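Local coordinates for protein DNA-dependent metalloprotease WSS1 homolog 2 (Schizosaccharomyces pombe, PDB 5JIG) that probably cleaves DNA-bound proteins as a zinc- and DNA-dependent endopeptidase, helping to repair toxic DNA-protein crosslinks, at residues 4-9 / 45-50. Sequence-based numbering, arbitrary orientation.
Sequences YTFNEL and PLLSEM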
# COMPACT_ATOMS: atom_id res chain seq x y z
N TYR A 4 13.64 -3.17 -2.42
CA TYR A 4 12.27 -3.26 -2.87
C TYR A 4 11.34 -2.92 -1.70
O TYR A 4 10.79 -3.80 -1.03
CB TYR A 4 12.00 -4.65 -3.47
CG TYR A 4 12.99 -4.95 -4.60
CD1 TYR A 4 13.77 -6.08 -4.58
CD2 TYR A 4 13.05 -4.11 -5.70
CE1 TYR A 4 14.68 -6.36 -5.61
CE2 TYR A 4 13.96 -4.38 -6.72
CZ TYR A 4 14.72 -5.49 -6.68
OH TYR A 4 15.60 -5.74 -7.73
N THR A 5 11.18 -1.64 -1.52
CA THR A 5 10.43 -1.08 -0.40
C THR A 5 9.88 0.29 -0.80
O THR A 5 10.00 0.72 -1.93
CB THR A 5 11.35 -1.04 0.83
OG1 THR A 5 10.53 -0.76 1.99
CG2 THR A 5 12.46 -0.03 0.69
N PHE A 6 9.28 0.97 0.19
CA PHE A 6 8.81 2.34 0.08
C PHE A 6 9.91 3.24 0.69
O PHE A 6 10.20 3.11 1.86
CB PHE A 6 7.51 2.53 0.83
CG PHE A 6 6.41 1.62 0.34
CD1 PHE A 6 6.16 0.44 1.00
CD2 PHE A 6 5.70 1.91 -0.79
CE1 PHE A 6 5.17 -0.43 0.54
CE2 PHE A 6 4.70 1.05 -1.25
CZ PHE A 6 4.46 -0.13 -0.59
N ASN A 7 10.51 4.10 -0.11
CA ASN A 7 11.68 4.80 0.37
C ASN A 7 11.38 5.92 1.37
O ASN A 7 12.24 6.22 2.19
CB ASN A 7 12.49 5.38 -0.80
CG ASN A 7 13.16 4.33 -1.63
OD1 ASN A 7 13.42 3.23 -1.17
ND2 ASN A 7 13.44 4.69 -2.89
N GLU A 8 10.20 6.51 1.29
CA GLU A 8 9.79 7.58 2.17
C GLU A 8 8.30 7.46 2.42
O GLU A 8 7.54 7.07 1.54
CB GLU A 8 10.09 8.95 1.53
CG GLU A 8 9.78 10.11 2.44
CD GLU A 8 10.16 11.48 1.89
OE1 GLU A 8 9.86 12.49 2.54
OE2 GLU A 8 10.70 11.57 0.76
N LEU A 9 7.92 7.78 3.66
CA LEU A 9 6.55 7.81 4.13
C LEU A 9 6.17 9.26 4.40
O LEU A 9 6.95 10.01 5.00
CB LEU A 9 6.38 7.00 5.41
CG LEU A 9 6.91 5.58 5.35
CD1 LEU A 9 6.66 4.92 6.66
CD2 LEU A 9 6.28 4.78 4.21
N PRO A 45 9.18 5.08 -4.55
CA PRO A 45 9.86 6.16 -3.81
C PRO A 45 9.07 6.75 -2.65
O PRO A 45 9.67 7.13 -1.64
CB PRO A 45 10.12 7.22 -4.91
CG PRO A 45 10.34 6.39 -6.14
CD PRO A 45 9.34 5.24 -6.01
N LEU A 46 7.76 6.86 -2.80
CA LEU A 46 6.96 7.55 -1.82
C LEU A 46 5.66 6.82 -1.57
O LEU A 46 4.94 6.46 -2.54
CB LEU A 46 6.65 8.97 -2.32
CG LEU A 46 5.86 9.91 -1.40
CD1 LEU A 46 6.52 10.10 -0.06
CD2 LEU A 46 5.62 11.24 -2.10
N LEU A 47 5.31 6.62 -0.30
CA LEU A 47 4.01 6.10 0.13
C LEU A 47 3.43 7.17 1.04
O LEU A 47 4.05 7.54 2.07
CB LEU A 47 4.16 4.80 0.90
CG LEU A 47 2.88 4.18 1.46
CD1 LEU A 47 1.93 3.80 0.33
CD2 LEU A 47 3.20 2.98 2.31
N SER A 48 2.27 7.73 0.68
CA SER A 48 1.65 8.81 1.42
C SER A 48 0.24 8.45 1.85
O SER A 48 -0.45 7.64 1.24
CB SER A 48 1.51 10.09 0.61
OG SER A 48 2.79 10.62 0.16
N GLU A 49 -0.18 9.14 2.90
CA GLU A 49 -1.59 9.15 3.28
C GLU A 49 -2.36 10.06 2.37
O GLU A 49 -2.00 11.22 2.14
CB GLU A 49 -1.66 9.73 4.71
CG GLU A 49 -3.07 9.80 5.22
CD GLU A 49 -3.20 10.40 6.61
OE1 GLU A 49 -4.30 10.26 7.17
OE2 GLU A 49 -2.20 10.98 7.09
N MET A 50 -3.46 9.52 1.83
CA MET A 50 -4.36 10.18 0.97
C MET A 50 -5.30 11.04 1.84
O MET A 50 -5.78 10.63 2.90
CB MET A 50 -5.18 9.17 0.19
CG MET A 50 -5.99 9.61 -0.96
SD MET A 50 -6.67 8.13 -1.79
CE MET A 50 -7.80 8.97 -2.92
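Leu9 and Leu47 pair in parallel register, their CA atoms 5.0 Å apart, after the chain has turned a corner at Asn7 and at Pro45. Leu47 N donates to Glu8 O over 2.9 Å, a nearly straight bond (168° at the hydrogen), and the same carbonyl oxygen also receives a CA-H...O contact from Leu46. Leu9 CA makes a similar contact with Leu47 O at 3.3 Å. Proline suits the corner, since its ring restrains phi.

On the face that carries Leu9 and Leu47, Phe6 reaches in from before the corner. CG anti to the backbone N (chi1 178°) helps bring Leu47 CD2 over the centre of the Phe6 ring, 4.0 Å from the centroid and only 9° off the normal, a CH-pi contact. Leu47 CB meets Phe6 CD2 at 3.7 Å and Leu9 CD2 at 3.9 Å. Leucine's branch thus offers a methyl to the ring face while its CB meets Leu9. Replacing Phe6 by an alanine is likely to strip Leu47 CD2 of its aromatic partner and open a gap between Leu47 and helix 31-40. On the face of Glu8 and Leu46 the two side chains run side by side; the glutamate's aliphatic CB and CG brush Leu46 CD1 at 4.1 Å, and its extended chain carries the carboxylate onward, as suits an exposed residue.

Strand 6-10 is one of the sheet's two edge strands, and 44-50 separates it from 72-76, where Ile73 and Leu75 also pack on Leu47. Helix 31-40 meets Phe6 through Ile33 and Met37, and helix 17-29 touches Leu9 through Glu25 and Arg28, so two helices pack against this edge strand of the WLM protease domain.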